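Local coordinates for protein putative transcription regulator (Lactobacillus plantarum WCFS1, PDB 3COL) that probably binds DNA through an N-terminal helix-turn-helix domain as a dimeric transcription regulator of the TetR family, at residues A[63-68]-A[104-109]; A[95-100]-A[180-185]; A[164-169]-A[173-178]. All blocks are in the same frame, centred on the assembly; numbering follows the deposited sequence. Where two conformers were deposited one is given.

Contact 1: residues A[63-68]-A[104-109]; sequences ARETNR and PDSLTI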
loop_
_atom_site.group_PDB
_atom_site.type_symbol
_atom_site.label_atom_id
_atom_site.label_comp_id
_atom_site.label_asym_id
_atom_site.label_seq_id
_atom_site.Cartn_x
_atom_site.Cartn_y
_atom_site.Cartn_z
ATOM N N ALA A 63 2.407 -7.509 15.984
ATOM C CA ALA A 63 3.346 -8.613 16.096
ATOM C C ALA A 63 2.705 -9.953 15.693
ATOM O O ALA A 63 3.363 -10.775 15.078
ATOM C CB ALA A 63 3.947 -8.691 17.511
ATOM N N ARG A 64 1.430 -10.162 16.042
ATOM C CA ARG A 64 0.681 -11.330 15.594
ATOM C C ARG A 64 0.628 -11.460 14.072
ATOM O O ARG A 64 0.970 -12.527 13.525
ATOM C CB ARG A 64 -0.757 -11.311 16.120
ATOM C CG ARG A 64 -1.513 -12.637 15.908
ATOM C CD ARG A 64 -2.954 -12.553 16.352
ATOM N NE ARG A 64 -3.774 -11.728 15.469
ATOM C CZ ARG A 64 -5.105 -11.662 15.560
ATOM N NH1 ARG A 64 -5.744 -12.376 16.493
ATOM N NH2 ARG A 64 -5.796 -10.886 14.720
ATOM N N GLU A 65 0.179 -10.402 13.399
ATOM C CA GLU A 65 0.120 -10.423 11.935
ATOM C C GLU A 65 1.497 -10.645 11.287
ATOM O O GLU A 65 1.643 -11.548 10.472
ATOM C CB GLU A 65 -0.555 -9.158 11.352
ATOM C CG GLU A 65 -2.042 -8.997 11.781
ATOM C CD GLU A 65 -2.838 -10.281 11.633
ATOM O OE1 GLU A 65 -2.903 -10.828 10.497
ATOM O OE2 GLU A 65 -3.386 -10.759 12.648
ATOM N N THR A 66 2.495 -9.838 11.661
ATOM C CA THR A 66 3.830 -9.963 11.061
ATOM C C THR A 66 4.478 -11.301 11.324
ATOM O O THR A 66 5.102 -11.876 10.441
ATOM C CB THR A 66 4.777 -8.818 11.460
ATOM O OG1 THR A 66 4.907 -8.762 12.879
ATOM C CG2 THR A 66 4.245 -7.527 10.946
ATOM N N ASN A 67 4.309 -11.814 12.537
ATOM C CA ASN A 67 4.861 -13.127 12.878
ATOM C C ASN A 67 4.197 -14.310 12.173
ATOM O O ASN A 67 4.769 -15.384 12.070
ATOM C CB ASN A 67 4.886 -13.303 14.392
ATOM C CG ASN A 67 6.121 -12.675 15.008
ATOM O OD1 ASN A 67 6.122 -11.502 15.400
ATOM N ND2 ASN A 67 7.203 -13.443 15.043
ATOM N N ARG A 68 3.005 -14.100 11.636
ATOM C CA ARG A 68 2.357 -15.176 10.898
ATOM C C ARG A 68 2.909 -15.352 9.468
ATOM O O ARG A 68 2.658 -16.366 8.815
ATOM C CB ARG A 68 0.817 -15.005 10.895
ATOM C CG ARG A 68 0.084 -16.078 11.700
ATOM C CD ARG A 68 -1.405 -16.196 11.303
ATOM N NE ARG A 68 -2.341 -15.520 12.228
ATOM C CZ ARG A 68 -2.839 -14.301 12.042
ATOM N NH1 ARG A 68 -2.475 -13.587 10.978
ATOM N NH2 ARG A 68 -3.700 -13.797 12.917
ATOM N N PRO A 104 -6.470 -12.931 4.172
ATOM C CA PRO A 104 -6.795 -11.814 3.265
ATOM C C PRO A 104 -6.856 -10.417 3.877
ATOM O O PRO A 104 -6.876 -9.453 3.114
ATOM C CB PRO A 104 -8.154 -12.191 2.681
ATOM C CG PRO A 104 -8.362 -13.667 3.026
ATOM C CD PRO A 104 -7.555 -13.929 4.268
ATOM N N ASP A 105 -6.900 -10.304 5.211
ATOM C CA ASP A 105 -6.889 -9.007 5.888
ATOM C C ASP A 105 -5.571 -8.692 6.559
ATOM O O ASP A 105 -5.432 -7.626 7.116
ATOM C CB ASP A 105 -7.978 -8.930 6.984
ATOM C CG ASP A 105 -9.368 -8.913 6.396
ATOM O OD1 ASP A 105 -9.566 -8.251 5.352
ATOM O OD2 ASP A 105 -10.227 -9.591 6.962
ATOM N N SER A 106 -4.630 -9.629 6.542
ATOM C CA SER A 106 -3.428 -9.464 7.355
ATOM C C SER A 106 -2.571 -8.299 6.891
ATOM O O SER A 106 -2.216 -7.414 7.673
ATOM C CB SER A 106 -2.634 -10.779 7.415
ATOM O OG SER A 106 -1.667 -10.697 8.434
ATOM N N LEU A 107 -2.293 -8.252 5.593
ATOM C CA LEU A 107 -1.466 -7.203 5.049
ATOM C C LEU A 107 -2.144 -5.858 5.198
ATOM O O LEU A 107 -1.492 -4.857 5.460
ATOM C CB LEU A 107 -1.120 -7.516 3.580
ATOM C CG LEU A 107 0.178 -8.291 3.320
ATOM C CD1 LEU A 107 0.154 -9.592 3.978
ATOM C CD2 LEU A 107 0.426 -8.498 1.803
ATOM N N THR A 108 -3.466 -5.834 5.061
ATOM C CA THR A 108 -4.230 -4.601 5.257
ATOM C C THR A 108 -4.038 -4.087 6.685
ATOM O O THR A 108 -3.796 -2.880 6.889
ATOM C CB THR A 108 -5.743 -4.822 4.978
ATOM O OG1 THR A 108 -5.921 -5.186 3.601
ATOM C CG2 THR A 108 -6.573 -3.537 5.283
ATOM N N ILE A 109 -4.120 -4.997 7.663
ATOM C CA ILE A 109 -4.001 -4.621 9.075
ATOM C C ILE A 109 -2.611 -4.041 9.354
ATOM O O ILE A 109 -2.505 -2.974 9.968
ATOM C CB ILE A 109 -4.273 -5.833 9.999
ATOM C CG1 ILE A 109 -5.777 -6.192 10.014
ATOM C CG2 ILE A 109 -3.746 -5.585 11.451
ATOM C CD1 ILE A 109 -6.030 -7.636 10.418
#

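Contact 2: residues A[95-100]-A[180-185]; sequences QVYDYS and YTFGDI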
loop_
_atom_site.group_PDB
_atom_site.type_symbol
_atom_site.label_atom_id
_atom_site.label_comp_id
_atom_site.label_asym_id
_atom_site.label_seq_id
_atom_site.Cartn_x
_atom_site.Cartn_y
_atom_site.Cartn_z
ATOM N N GLN A 95 6.060 -17.710 -0.233
ATOM C CA GLN A 95 5.474 -17.729 1.122
ATOM C C GLN A 95 4.594 -16.490 1.439
ATOM O O GLN A 95 3.466 -16.630 1.916
ATOM C CB GLN A 95 6.585 -17.902 2.176
ATOM C CG GLN A 95 6.097 -18.015 3.635
ATOM C CD GLN A 95 4.935 -19.008 3.832
ATOM O OE1 GLN A 95 4.877 -20.076 3.205
ATOM N NE2 GLN A 95 4.009 -18.652 4.727
ATOM N N VAL A 96 5.087 -15.286 1.169
ATOM C CA VAL A 96 4.264 -14.048 1.397
ATOM C C VAL A 96 2.947 -14.159 0.623
ATOM O O VAL A 96 1.878 -13.874 1.142
ATOM C CB VAL A 96 5.041 -12.750 1.012
ATOM C CG1 VAL A 96 4.149 -11.459 1.204
ATOM C CG2 VAL A 96 6.332 -12.611 1.783
ATOM N N TYR A 97 3.042 -14.602 -0.624
ATOM C CA TYR A 97 1.893 -14.831 -1.502
ATOM C C TYR A 97 0.889 -15.814 -0.919
ATOM O O TYR A 97 -0.296 -15.476 -0.782
ATOM C CB TYR A 97 2.396 -15.294 -2.879
ATOM C CG TYR A 97 1.349 -15.608 -3.910
ATOM C CD1 TYR A 97 0.890 -14.626 -4.792
ATOM C CD2 TYR A 97 0.837 -16.918 -4.032
ATOM C CE1 TYR A 97 -0.098 -14.940 -5.776
ATOM C CE2 TYR A 97 -0.130 -17.249 -5.010
ATOM C CZ TYR A 97 -0.591 -16.251 -5.875
ATOM O OH TYR A 97 -1.562 -16.569 -6.822
ATOM N N ASP A 98 1.355 -17.012 -0.550
ATOM C CA ASP A 98 0.459 -18.019 0.060
ATOM C C ASP A 98 -0.133 -17.483 1.352
ATOM O O ASP A 98 -1.352 -17.622 1.585
ATOM C CB ASP A 98 1.202 -19.317 0.386
ATOM C CG ASP A 98 1.649 -20.089 -0.859
ATOM O OD1 ASP A 98 1.090 -19.884 -1.961
ATOM O OD2 ASP A 98 2.551 -20.942 -0.702
ATOM N N TYR A 99 0.737 -16.917 2.196
ATOM C CA TYR A 99 0.320 -16.326 3.475
ATOM C C TYR A 99 -0.802 -15.310 3.305
ATOM O O TYR A 99 -1.811 -15.368 3.996
ATOM C CB TYR A 99 1.472 -15.665 4.250
ATOM C CG TYR A 99 0.906 -14.946 5.450
ATOM C CD1 TYR A 99 0.435 -15.673 6.557
ATOM C CD2 TYR A 99 0.741 -13.563 5.453
ATOM C CE1 TYR A 99 -0.123 -15.034 7.629
ATOM C CE2 TYR A 99 0.169 -12.917 6.530
ATOM C CZ TYR A 99 -0.255 -13.657 7.609
ATOM O OH TYR A 99 -0.834 -13.033 8.696
ATOM N N SER A 100 -0.606 -14.369 2.383
ATOM C CA SER A 100 -1.579 -13.330 2.161
ATOM C C SER A 100 -2.937 -13.857 1.673
ATOM O O SER A 100 -3.974 -13.412 2.147
ATOM C CB SER A 100 -1.014 -12.256 1.214
ATOM O OG SER A 100 -1.937 -11.166 1.067
ATOM N N TYR A 180 -5.233 -16.245 -11.699
ATOM C CA TYR A 180 -3.770 -16.109 -11.904
ATOM C C TYR A 180 -3.028 -17.055 -11.019
ATOM O O TYR A 180 -3.500 -17.393 -9.940
ATOM C CB TYR A 180 -3.302 -14.667 -11.586
ATOM C CG TYR A 180 -4.014 -13.676 -12.476
ATOM C CD1 TYR A 180 -3.564 -13.431 -13.800
ATOM C CD2 TYR A 180 -5.171 -13.014 -12.014
ATOM C CE1 TYR A 180 -4.249 -12.550 -14.632
ATOM C CE2 TYR A 180 -5.858 -12.122 -12.837
ATOM C CZ TYR A 180 -5.406 -11.888 -14.119
ATOM O OH TYR A 180 -6.125 -10.991 -14.884
ATOM N N THR A 181 -1.860 -17.492 -11.464
ATOM C CA THR A 181 -1.046 -18.397 -10.687
ATOM C C THR A 181 0.016 -17.574 -9.978
ATOM O O THR A 181 0.177 -16.364 -10.251
ATOM C CB THR A 181 -0.351 -19.406 -11.603
ATOM O OG1 THR A 181 0.443 -18.687 -12.550
ATOM C CG2 THR A 181 -1.385 -20.266 -12.345
ATOM N N PHE A 182 0.708 -18.201 -9.033
ATOM C CA PHE A 182 1.827 -17.540 -8.411
ATOM C C PHE A 182 2.816 -17.147 -9.519
ATOM O O PHE A 182 3.386 -16.095 -9.465
ATOM C CB PHE A 182 2.515 -18.455 -7.389
ATOM C CG PHE A 182 3.877 -17.928 -6.947
ATOM C CD1 PHE A 182 3.954 -16.802 -6.134
ATOM C CD2 PHE A 182 5.052 -18.546 -7.359
ATOM C CE1 PHE A 182 5.204 -16.273 -5.737
ATOM C CE2 PHE A 182 6.321 -18.026 -6.950
ATOM C CZ PHE A 182 6.378 -16.886 -6.142
ATOM N N GLY A 183 3.031 -18.027 -10.500
ATOM C CA GLY A 183 3.940 -17.748 -11.585
ATOM C C GLY A 183 3.554 -16.449 -12.307
ATOM O O GLY A 183 4.418 -15.668 -12.684
ATOM N N ASP A 184 2.265 -16.245 -12.562
ATOM C CA ASP A 184 1.833 -15.008 -13.257
ATOM C C ASP A 184 2.185 -13.731 -12.449
ATOM O O ASP A 184 2.685 -12.745 -13.008
ATOM C CB ASP A 184 0.324 -14.996 -13.516
ATOM C CG ASP A 184 -0.128 -16.117 -14.435
ATOM O OD1 ASP A 184 0.639 -16.502 -15.351
ATOM O OD2 ASP A 184 -1.259 -16.603 -14.224
ATOM N N ILE A 185 1.871 -13.747 -11.154
ATOM C CA ILE A 185 2.089 -12.591 -10.292
ATOM C C ILE A 185 3.583 -12.397 -10.012
ATOM O O ILE A 185 4.094 -11.260 -10.024
ATOM C CB ILE A 185 1.313 -12.766 -8.965
ATOM C CG1 ILE A 185 -0.184 -13.045 -9.208
ATOM C CG2 ILE A 185 1.567 -11.571 -8.010
ATOM C CD1 ILE A 185 -0.904 -11.977 -10.104
HETATM O O HOH W 1 -3.866 -16.380 -7.572
#

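Contact 3: residues A[164-169]-A[173-178]; sequences HTHTTN and GRYAQD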
loop_
_atom_site.group_PDB
_atom_site.type_symbol
_atom_site.label_atom_id
_atom_site.label_comp_id
_atom_site.label_asym_id
_atom_site.label_seq_id
_atom_site.Cartn_x
_atom_site.Cartn_y
_atom_site.Cartn_z
ATOM N N HIS A 164 -0.521 -7.566 -1.928
ATOM C CA HIS A 164 -1.650 -7.016 -1.221
ATOM C C HIS A 164 -2.805 -6.665 -2.176
ATOM O O HIS A 164 -3.927 -7.034 -1.911
ATOM C CB HIS A 164 -1.234 -5.811 -0.375
ATOM C CG HIS A 164 -2.313 -5.327 0.525
ATOM N ND1 HIS A 164 -2.410 -4.020 0.933
ATOM C CD2 HIS A 164 -3.355 -5.974 1.094
ATOM C CE1 HIS A 164 -3.473 -3.880 1.708
ATOM N NE2 HIS A 164 -4.062 -5.049 1.818
ATOM N N THR A 165 -2.510 -5.960 -3.272
ATOM C CA THR A 165 -3.503 -5.584 -4.286
ATOM C C THR A 165 -4.208 -6.819 -4.859
ATOM O O THR A 165 -5.431 -6.854 -4.982
ATOM C CB THR A 165 -2.874 -4.751 -5.422
ATOM O OG1 THR A 165 -2.228 -3.583 -4.880
ATOM C CG2 THR A 165 -3.931 -4.273 -6.415
ATOM N N HIS A 166 -3.427 -7.831 -5.188
ATOM C CA HIS A 166 -3.947 -9.083 -5.733
ATOM C C HIS A 166 -4.910 -9.723 -4.713
ATOM O O HIS A 166 -5.980 -10.184 -5.069
ATOM C CB HIS A 166 -2.744 -9.992 -6.081
ATOM C CG HIS A 166 -3.117 -11.326 -6.666
ATOM N ND1 HIS A 166 -3.953 -11.463 -7.757
ATOM C CD2 HIS A 166 -2.723 -12.580 -6.339
ATOM C CE1 HIS A 166 -4.073 -12.746 -8.063
ATOM N NE2 HIS A 166 -3.340 -13.444 -7.216
ATOM N N THR A 167 -4.525 -9.708 -3.432
ATOM C CA THR A 167 -5.357 -10.276 -2.360
ATOM C C THR A 167 -6.695 -9.551 -2.189
ATOM O O THR A 167 -7.728 -10.186 -2.125
ATOM C CB THR A 167 -4.608 -10.250 -1.029
ATOM O OG1 THR A 167 -3.378 -10.989 -1.199
ATOM C CG2 THR A 167 -5.476 -10.886 0.097
ATOM N N THR A 168 -6.664 -8.220 -2.139
ATOM C CA THR A 168 -7.888 -7.452 -1.984
ATOM C C THR A 168 -8.729 -7.518 -3.266
ATOM O O THR A 168 -9.950 -7.515 -3.193
ATOM C CB THR A 168 -7.595 -5.976 -1.549
ATOM O OG1 THR A 168 -6.830 -5.342 -2.554
ATOM C CG2 THR A 168 -6.776 -5.911 -0.272
ATOM N N ASN A 169 -8.090 -7.617 -4.434
ATOM C CA ASN A 169 -8.852 -7.833 -5.681
ATOM C C ASN A 169 -9.702 -9.100 -5.572
ATOM O O ASN A 169 -10.878 -9.131 -5.997
ATOM C CB ASN A 169 -7.930 -7.976 -6.908
ATOM C CG ASN A 169 -7.409 -6.650 -7.458
ATOM O OD1 ASN A 169 -7.923 -5.581 -7.162
ATOM N ND2 ASN A 169 -6.343 -6.735 -8.286
ATOM N N GLY A 173 -14.134 -9.572 -5.203
ATOM C CA GLY A 173 -14.791 -10.301 -6.263
ATOM C C GLY A 173 -14.365 -9.865 -7.642
ATOM O O GLY A 173 -15.105 -10.064 -8.580
ATOM N N ARG A 174 -13.176 -9.290 -7.791
ATOM C CA ARG A 174 -12.764 -8.823 -9.123
ATOM C C ARG A 174 -12.411 -9.971 -10.062
ATOM O O ARG A 174 -12.587 -9.855 -11.273
ATOM C CB ARG A 174 -11.602 -7.831 -9.043
ATOM C CG ARG A 174 -11.973 -6.563 -8.313
ATOM C CD ARG A 174 -10.864 -5.565 -8.426
ATOM N NE ARG A 174 -11.323 -4.234 -8.034
ATOM C CZ ARG A 174 -10.537 -3.172 -7.852
ATOM N NH1 ARG A 174 -9.204 -3.259 -7.998
ATOM N NH2 ARG A 174 -11.100 -2.021 -7.496
ATOM N N TYR A 175 -11.903 -11.070 -9.502
ATOM C CA TYR A 175 -11.619 -12.281 -10.267
ATOM C C TYR A 175 -11.451 -13.385 -9.233
ATOM O O TYR A 175 -11.364 -13.082 -8.013
ATOM C CB TYR A 175 -10.391 -12.112 -11.196
ATOM C CG TYR A 175 -9.156 -11.488 -10.556
ATOM C CD1 TYR A 175 -8.868 -10.132 -10.740
ATOM C CD2 TYR A 175 -8.264 -12.255 -9.772
ATOM C CE1 TYR A 175 -7.738 -9.536 -10.155
ATOM C CE2 TYR A 175 -7.106 -11.655 -9.178
ATOM C CZ TYR A 175 -6.870 -10.305 -9.379
ATOM O OH TYR A 175 -5.752 -9.688 -8.848
ATOM N N ALA A 176 -11.428 -14.640 -9.686
ATOM C CA ALA A 176 -11.299 -15.792 -8.777
ATOM C C ALA A 176 -9.889 -15.934 -8.206
ATOM O O ALA A 176 -8.917 -15.432 -8.786
ATOM C CB ALA A 176 -11.727 -17.091 -9.504
ATOM N N GLN A 177 -9.758 -16.662 -7.094
ATOM C CA GLN A 177 -8.424 -16.946 -6.524
ATOM C C GLN A 177 -7.460 -17.666 -7.490
ATOM O O GLN A 177 -6.243 -17.466 -7.418
ATOM C CB GLN A 177 -8.543 -17.705 -5.185
ATOM C CG GLN A 177 -7.372 -17.399 -4.204
ATOM C CD GLN A 177 -7.348 -18.281 -2.967
ATOM O OE1 GLN A 177 -8.388 -18.524 -2.345
ATOM N NE2 GLN A 177 -6.155 -18.768 -2.600
ATOM N N ASP A 178 -8.020 -18.444 -8.419
ATOM C CA ASP A 178 -7.246 -19.263 -9.355
ATOM C C ASP A 178 -7.140 -18.645 -10.750
ATOM O O ASP A 178 -6.607 -19.259 -11.676
ATOM C CB ASP A 178 -7.888 -20.648 -9.473
ATOM C CG ASP A 178 -9.215 -20.610 -10.216
ATOM O OD1 ASP A 178 -10.046 -19.731 -9.922
ATOM O OD2 ASP A 178 -9.422 -21.452 -11.112
HETATM O O HOH W 1 -3.866 -16.380 -7.572
#

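Contact 1: residues A[63-68]-A[104-109]
E65 of helix 54-67 meets S106, at the start of helix 106-117, with its carboxylate, in an all-helical fold of the TetR type. The contact sets helix 54-67, next to the helices that probably bind DNA as in TetR relatives, against helix 106-117. The CA atoms of E65 and S106 are 5.9 Å apart. S106 OG donates to E65 OE1 at 2.4 Å, a very short bond whose exact length is doubtful, and OG also bonds Y99 OH. The E65 chain, bent at chi2 (-47°), lays its CG against I109 CG2 at 3.8 Å, the two side chains lying roughly perpendicular. R64 and R68 complete a salt-bridge network on the same carboxylate. The guanidinium of R68 meets it end-on: NH1 reaches E65 OE1 at 2.8 Å, coming from above the carboxylate plane, while NH2 goes to OE2. R64 NE approaches E65 OE2 nearly along its C-O bond, 3.0 Å away. R64 NH1 continues to D17 in helix 11-26, which brings that helix into the network. The buried carboxylate is thus held at both oxygens, which probably favours its charged form. S106 OG lies at the edge of the R68 guanidinium, near its plane, 3.9 Å from NH1.

Contact 2: residues A[95-100]-A[180-185]
Y97 of helix 85-102 and F182 in the first turn of helix 182-193 form a T-shaped aromatic pair, with the edge of F182 directed at the face of Y97. The ring centroids lie 5.2 Å apart and the planes meet at 66°. Among the side-chain carbons F182 CD1 comes nearest, 3.6 Å from Y97 CG, above one face of the ring and offset toward its rim. The same residue adds a CH-pi contact, its CA standing 4.1 Å from the Y97 ring centroid and 26° off the normal. Y97 reaches this far because its CG is anti to the backbone N (chi1 179°), which carries the ring out from its own helix.

Apolar packing continues with I185, whose CG1 lies 3.9 Å from Y97 CE1, the one side chain set nearly square to the other. I185 also packs on L154 of the second subunit, which places the contact beside the dimer interface.

The polar part runs through one water that bridges Y97 OH, at a doubtfully short 2.4 Å, and Y180 O, at 2.6 Å; several partners compete for its protons. Just beyond, T181 and D184 form a capping box: D184 N donates to T181 OG1, and T181 N to D184 OD2. Replacing Y97 with an alanine would probably leave the F182 edge and I185 CG1 facing a gap and deprive the water of its hydroxyl partner. The chemistry therefore divides along the tyrosine: carbon packing along the ring, and a water-mediated link from its hydroxyl to the backbone entering the capped helix.

Contact 3: residues A[164-169]-A[173-178]
H166, on helix 152-171, meets Y175 of the following loop at the ring edge: ND1 and Y175 OH are hydrogen-bonded at 2.8 Å, and either could be the donor. OH lies near the imidazole plane, and the two rings touch rim to rim with planes 25° apart. At the other nitrogen, H166 NE2 is 3.0 Å from a water that bridges to Q177 O, so both nitrogens are turned to the loop, one directly and one through the water.

One turn on, N169 uses three polar atoms. Its ND2 donates to Y175 OH at 3.1 Å, with the oxygen close to the amide plane, and bonds S153 OG of the second subunit as well. N169 OD1 takes R174 NH1 at 2.8 Å. The N-H...O angle of 132° and a donor tilted from the carbonyl plane make this a bent bond. The backbone O of N169 accepts from R174 N at 2.9 Å.

Y175 CG lies between the backbone N and the carbonyl carbon (chi1 47°), which turns OH back to the helix. G173, with positive phi, ends the helix in a Schellman motif. Y175 OH is gripped by two side chains one helical turn apart, consistent with polar bonds holding the turn back onto the helix, next to the second subunit.

Overall arrangement
Contacts 2 and 3 lie on one side of the chain's centre and both touch the second subunit, whereas no other chain of the assembly touches contact 1. Helix 85-102 connects contacts 1 and 2, whose centres are about 16 Å apart: S106 OG and Y99 OH stand 2.5 Å apart, a probable hydrogen bond. Contacts 2 and 3 are closer, about 11 Å between centres; they share a water, and Y97 CE1 packs 3.6 Å from H166 CD2. Between contacts 1 and 3, about 17 Å apart by centres, T108 OG1 and H164 NE2 make a probable hydrogen bond of 2.6 Å. Helix 152-171 thus touches both other contacts.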